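Macrophage migration inhibitory factor-like protein (Entamoeba histolytica, PDB 6CUQ) belongs to the macrophage migration inhibitory factor family, small alpha/beta proteins that assemble as trimers. Local coordinates at residues E27-I40 / L83-A95. Numbering follows the deposited sequence.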
loop_
_atom_site.group_PDB
_atom_site.type_symbol
_atom_site.label_atom_id
_atom_site.label_comp_id
_atom_site.label_asym_id
_atom_site.label_seq_id
_atom_site.Cartn_x
_atom_site.Cartn_y
_atom_site.Cartn_z
ATOM N N GLU B 27 10.589 -15.402 -6.281
ATOM C CA GLU B 27 11.453 -15.009 -7.387
ATOM C C GLU B 27 11.181 -13.569 -7.796
ATOM O O GLU B 27 12.110 -12.819 -8.128
ATOM C CB GLU B 27 11.251 -15.955 -8.562
ATOM C CG GLU B 27 11.882 -17.332 -8.387
ATOM C CD GLU B 27 11.445 -18.286 -9.495
ATOM O OE1 GLU B 27 11.005 -17.799 -10.556
ATOM O OE2 GLU B 27 11.535 -19.516 -9.305
ATOM N N ILE B 28 9.910 -13.162 -7.757
ATOM C CA ILE B 28 9.544 -11.779 -8.054
ATOM C C ILE B 28 10.169 -10.831 -7.034
ATOM O O ILE B 28 10.783 -9.821 -7.400
ATOM C CB ILE B 28 8.009 -11.636 -8.108
ATOM C CG1 ILE B 28 7.464 -12.291 -9.378
ATOM C CG2 ILE B 28 7.588 -10.177 -7.986
ATOM C CD1 ILE B 28 5.941 -12.387 -9.431
ATOM N N ALA B 29 10.037 -11.148 -5.741
ATOM C CA ALA B 29 10.648 -10.301 -4.713
ATOM C C ALA B 29 12.157 -10.208 -4.900
ATOM O O ALA B 29 12.743 -9.125 -4.792
ATOM C CB ALA B 29 10.337 -10.838 -3.313
ATOM N N HIS B 30 12.802 -11.348 -5.168
ATOM C CA HIS B 30 14.245 -11.376 -5.378
ATOM C C HIS B 30 14.654 -10.510 -6.573
ATOM O O HIS B 30 15.514 -9.630 -6.457
ATOM C CB HIS B 30 14.687 -12.827 -5.575
ATOM C CG HIS B 30 16.136 -12.977 -5.923
ATOM N ND1 HIS B 30 17.148 -12.682 -5.033
ATOM C CD2 HIS B 30 16.744 -13.377 -7.068
ATOM C CE1 HIS B 30 18.317 -12.904 -5.611
ATOM N NE2 HIS B 30 18.102 -13.329 -6.844
ATOM N N GLU B 31 14.026 -10.734 -7.731
ATOM C CA GLU B 31 14.368 -9.966 -8.925
ATOM C C GLU B 31 14.042 -8.488 -8.745
ATOM O O GLU B 31 14.743 -7.623 -9.282
ATOM C CB GLU B 31 13.627 -10.521 -10.138
ATOM C CG GLU B 31 14.140 -11.847 -10.621
ATOM C CD GLU B 31 15.594 -11.803 -11.014
ATOM O OE1 GLU B 31 16.055 -10.765 -11.551
ATOM O OE2 GLU B 31 16.267 -12.832 -10.819
ATOM N N SER B 32 12.962 -8.182 -8.021
ATOM C CA SER B 32 12.612 -6.791 -7.746
ATOM C C SER B 32 13.740 -6.084 -7.009
ATOM O O SER B 32 14.146 -4.968 -7.367
ATOM C CB SER B 32 11.312 -6.742 -6.934
ATOM O OG SER B 32 11.132 -5.481 -6.324
ATOM N N MET B 33 14.293 -6.742 -5.994
ATOM C CA MET B 33 15.387 -6.133 -5.249
ATOM C C MET B 33 16.624 -5.963 -6.125
ATOM O O MET B 33 17.288 -4.921 -6.064
ATOM C CB MET B 33 15.688 -6.965 -4.008
ATOM C CG MET B 33 14.640 -6.817 -2.915
ATOM S SD MET B 33 14.969 -7.843 -1.478
ATOM C CE MET B 33 14.693 -9.492 -2.109
ATOM N N LYS B 34 16.923 -6.944 -6.987
ATOM C CA LYS B 34 18.023 -6.762 -7.935
ATOM C C LYS B 34 17.768 -5.572 -8.854
ATOM O O LYS B 34 18.670 -4.760 -9.098
ATOM C CB LYS B 34 18.253 -8.031 -8.764
ATOM C CG LYS B 34 19.109 -9.097 -8.089
ATOM C CD LYS B 34 19.050 -10.408 -8.840
ATOM C CE LYS B 34 19.869 -10.359 -10.102
ATOM N NZ LYS B 34 19.508 -11.505 -10.975
ATOM N N ILE B 35 16.539 -5.459 -9.378
ATOM C CA ILE B 35 16.183 -4.354 -10.273
ATOM C C ILE B 35 16.378 -3.018 -9.576
ATOM O O ILE B 35 17.002 -2.099 -10.119
ATOM C CB ILE B 35 14.726 -4.497 -10.749
ATOM C CG1 ILE B 35 14.556 -5.636 -11.750
ATOM C CG2 ILE B 35 14.235 -3.182 -11.337
ATOM C CD1 ILE B 35 13.089 -5.877 -12.117
ATOM N N LEU B 36 15.850 -2.900 -8.355
ATOM C CA LEU B 36 15.990 -1.670 -7.583
ATOM C C LEU B 36 17.456 -1.305 -7.415
ATOM O O LEU B 36 17.860 -0.164 -7.666
ATOM C CB LEU B 36 15.326 -1.862 -6.220
ATOM C CG LEU B 36 13.799 -1.922 -6.239
ATOM C CD1 LEU B 36 13.262 -2.251 -4.874
ATOM C CD2 LEU B 36 13.229 -0.581 -6.703
ATOM N N SER B 37 18.278 -2.283 -7.017
ATOM C CA SER B 37 19.685 -2.011 -6.756
ATOM C C SER B 37 20.423 -1.631 -8.033
ATOM O O SER B 37 21.246 -0.707 -8.030
ATOM C CB SER B 37 20.326 -3.234 -6.084
ATOM O OG SER B 37 21.602 -3.544 -6.637
ATOM N N GLU B 38 20.138 -2.323 -9.138
ATOM C CA GLU B 38 20.871 -2.055 -10.373
ATOM C C GLU B 38 20.474 -0.710 -10.971
ATOM O O GLU B 38 21.323 0.011 -11.515
ATOM C CB GLU B 38 20.655 -3.197 -11.365
ATOM C CG GLU B 38 21.269 -4.516 -10.905
ATOM C CD GLU B 38 20.754 -5.728 -11.664
ATOM O OE1 GLU B 38 20.024 -5.553 -12.659
ATOM O OE2 GLU B 38 21.078 -6.862 -11.248
ATOM N N VAL B 39 19.193 -0.358 -10.900
ATOM C CA VAL B 39 18.720 0.858 -11.556
ATOM C C VAL B 39 18.850 2.084 -10.650
ATOM O O VAL B 39 19.369 3.123 -11.067
ATOM C CB VAL B 39 17.266 0.658 -12.036
ATOM C CG1 VAL B 39 16.702 1.960 -12.608
ATOM C CG2 VAL B 39 17.189 -0.488 -13.059
ATOM N N ILE B 40 18.432 1.997 -9.386
ATOM C CA ILE B 40 18.604 3.154 -8.505
ATOM C C ILE B 40 20.056 3.302 -8.046
ATOM O O ILE B 40 20.465 4.401 -7.645
ATOM C CB ILE B 40 17.620 3.063 -7.327
ATOM C CG1 ILE B 40 16.204 3.156 -7.853
ATOM C CG2 ILE B 40 17.831 4.183 -6.325
ATOM C CD1 ILE B 40 15.181 3.167 -6.776
ATOM N N LEU B 83 12.749 1.794 -14.679
ATOM C CA LEU B 83 12.095 0.953 -13.686
ATOM C C LEU B 83 10.778 0.395 -14.210
ATOM O O LEU B 83 10.463 -0.779 -13.977
ATOM C CB LEU B 83 11.885 1.735 -12.398
ATOM C CG LEU B 83 13.129 1.900 -11.530
ATOM C CD1 LEU B 83 12.843 2.929 -10.474
ATOM C CD2 LEU B 83 13.460 0.571 -10.870
ATOM N N SER B 84 9.993 1.211 -14.922
ATOM C CA SER B 84 8.736 0.708 -15.469
ATOM C C SER B 84 8.984 -0.428 -16.452
ATOM O O SER B 84 8.270 -1.439 -16.439
ATOM C CB SER B 84 7.955 1.840 -16.134
ATOM O OG SER B 84 7.853 2.948 -15.263
ATOM N N ASP B 85 10.006 -0.288 -17.301
ATOM C CA ASP B 85 10.288 -1.325 -18.288
ATOM C C ASP B 85 10.728 -2.634 -17.629
ATOM O O ASP B 85 10.257 -3.714 -18.011
ATOM C CB ASP B 85 11.347 -0.822 -19.274
ATOM C CG ASP B 85 11.717 -1.864 -20.309
ATOM O OD1 ASP B 85 12.904 -2.250 -20.391
ATOM O OD2 ASP B 85 10.806 -2.326 -21.023
ATOM N N ARG B 86 11.591 -2.562 -16.612
ATOM C CA ARG B 86 12.110 -3.788 -16.006
ATOM C C ARG B 86 11.045 -4.511 -15.185
ATOM O O ARG B 86 10.979 -5.747 -15.201
ATOM C CB ARG B 86 13.356 -3.475 -15.178
ATOM C CG ARG B 86 14.499 -3.002 -16.057
ATOM C CD ARG B 86 15.853 -3.301 -15.483
ATOM N NE ARG B 86 16.138 -4.729 -15.442
ATOM C CZ ARG B 86 17.117 -5.260 -14.719
ATOM N NH1 ARG B 86 17.885 -4.473 -13.983
ATOM N NH2 ARG B 86 17.318 -6.571 -14.719
ATOM N N TYR B 87 10.231 -3.774 -14.427
ATOM C CA TYR B 87 9.164 -4.415 -13.656
ATOM C C TYR B 87 8.097 -5.021 -14.563
ATOM O O TYR B 87 7.542 -6.083 -14.251
ATOM C CB TYR B 87 8.525 -3.417 -12.696
ATOM C CG TYR B 87 9.275 -3.278 -11.399
ATOM C CD1 TYR B 87 9.291 -4.320 -10.488
ATOM C CD2 TYR B 87 9.959 -2.108 -11.082
ATOM C CE1 TYR B 87 9.963 -4.209 -9.295
ATOM C CE2 TYR B 87 10.640 -1.983 -9.889
ATOM C CZ TYR B 87 10.641 -3.043 -9.001
ATOM O OH TYR B 87 11.306 -2.951 -7.809
ATOM N N CYS B 88 7.750 -4.333 -15.654
ATOM C CA CYS B 88 6.753 -4.887 -16.565
ATOM C C CYS B 88 7.283 -6.137 -17.255
ATOM O O CYS B 88 6.542 -7.111 -17.443
ATOM C CB CYS B 88 6.318 -3.828 -17.585
ATOM S SG CYS B 88 5.251 -2.542 -16.873
ATOM N N LYS B 89 8.575 -6.147 -17.599
ATOM C CA LYS B 89 9.163 -7.350 -18.179
ATOM C C LYS B 89 9.213 -8.471 -17.155
ATOM O O LYS B 89 8.993 -9.640 -17.498
ATOM C CB LYS B 89 10.555 -7.050 -18.732
ATOM N N LEU B 90 9.452 -8.129 -15.889
ATOM C CA LEU B 90 9.503 -9.134 -14.832
ATOM C C LEU B 90 8.135 -9.779 -14.587
ATOM O O LEU B 90 8.023 -11.010 -14.552
ATOM C CB LEU B 90 10.058 -8.513 -13.545
ATOM C CG LEU B 90 9.949 -9.491 -12.376
ATOM C CD1 LEU B 90 10.771 -10.706 -12.731
ATOM C CD2 LEU B 90 10.356 -8.897 -11.012
ATOM N N LEU B 91 7.091 -8.965 -14.365
ATOM C CA LEU B 91 5.768 -9.534 -14.085
ATOM C C LEU B 91 5.199 -10.254 -15.295
ATOM O O LEU B 91 4.423 -11.203 -15.144
ATOM C CB LEU B 91 4.790 -8.460 -13.605
ATOM C CG LEU B 91 5.143 -7.883 -12.232
ATOM C CD1 LEU B 91 3.970 -7.156 -11.625
ATOM C CD2 LEU B 91 5.672 -8.952 -11.292
ATOM N N GLU B 92 5.557 -9.815 -16.495
ATOM C CA GLU B 92 5.174 -10.570 -17.678
ATOM C C GLU B 92 5.868 -11.931 -17.711
ATOM O O GLU B 92 5.231 -12.956 -17.993
ATOM C CB GLU B 92 5.488 -9.755 -18.933
ATOM C CG GLU B 92 4.857 -10.299 -20.195
ATOM C CD GLU B 92 5.568 -11.532 -20.717
ATOM O OE1 GLU B 92 6.822 -11.562 -20.673
ATOM O OE2 GLU B 92 4.869 -12.472 -21.157
ATOM N N GLN B 93 7.171 -11.966 -17.425
ATOM C CA GLN B 93 7.906 -13.220 -17.561
ATOM C C GLN B 93 7.468 -14.228 -16.501
ATOM O O GLN B 93 7.330 -15.421 -16.798
ATOM C CB GLN B 93 9.414 -12.984 -17.458
ATOM C CG GLN B 93 10.187 -14.277 -17.204
ATOM C CD GLN B 93 11.495 -14.061 -16.459
ATOM O OE1 GLN B 93 12.168 -13.044 -16.632
ATOM N NE2 GLN B 93 11.857 -15.027 -15.615
ATOM N N LYS B 94 7.242 -13.767 -15.265
ATOM C CA LYS B 94 6.957 -14.669 -14.152
ATOM C C LYS B 94 5.467 -14.903 -13.914
ATOM O O LYS B 94 5.096 -15.973 -13.421
ATOM C CB LYS B 94 7.569 -14.126 -12.853
ATOM C CG LYS B 94 9.071 -13.849 -12.875
ATOM C CD LYS B 94 9.924 -15.113 -12.782
ATOM C CE LYS B 94 11.298 -14.823 -12.119
ATOM N NZ LYS B 94 12.260 -15.923 -12.348
ATOM N N ALA B 95 4.594 -13.951 -14.258
ATOM C CA ALA B 95 3.178 -14.072 -13.922
ATOM C C ALA B 95 2.240 -13.881 -15.108
ATOM O O ALA B 95 1.019 -13.924 -14.920
ATOM C CB ALA B 95 2.803 -13.078 -12.810
#
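Ile35 of segment 27-40 fits as a knob among Leu83, Arg86, Tyr87 and Leu90 of segment 83-95, the first of three knobs-into-holes placements in the apolar seam. Its CG2 branch, anti to the backbone N, reaches Leu83 CD2 at 3.9 Å, while CD1 lies against the carbonyl O and the CB of Arg86. In return Leu83 enters the hole formed by Ile35, Leu36, Val39 and Ile40, with Val39 CG1 3.7 Å from Leu83 CG. Leu90 occupies the third hole, among Ile28, Glu31, Ser32 and Ile35, where its CD2 lies 3.8 Å from Glu31 CB. Farther along, Ile28 CD1 meets Leu91 CD2 as the two side chains cross at about a right angle.

The axes of the two segments run nearly antiparallel (163°), 10.5 Å apart at their closest. This is the helix pair that lies across the four-stranded sheet in the MIF fold; Ile28 touches Ile14 and Leu16 of strand 11-16, and Leu91 touches Ala66 and Ile68 of strand 66-72.

A buried polar link lies within the seam. Ser32 OG and Tyr87 OH are hydrogen-bonded at 2.9 Å, with OG at the ring edge and in its plane; Thr49 OG1 also bonds to Ser32 OG, so the serine hydroxyl is gripped twice.

Two salt bridges join charged side chains. Arg86 NH1 donates to Glu38 OE1 at 2.7 Å, nearly straight at 173°. The guanidinium and carboxylate planes are close to coplanar, 16° apart. Ile35 CG1 sits over the centre of one guanidinium face. The Lys94 chain bends at chi2 and brings NZ 2.9 Å from Glu27 OE1, which it meets from above the carboxylate plane.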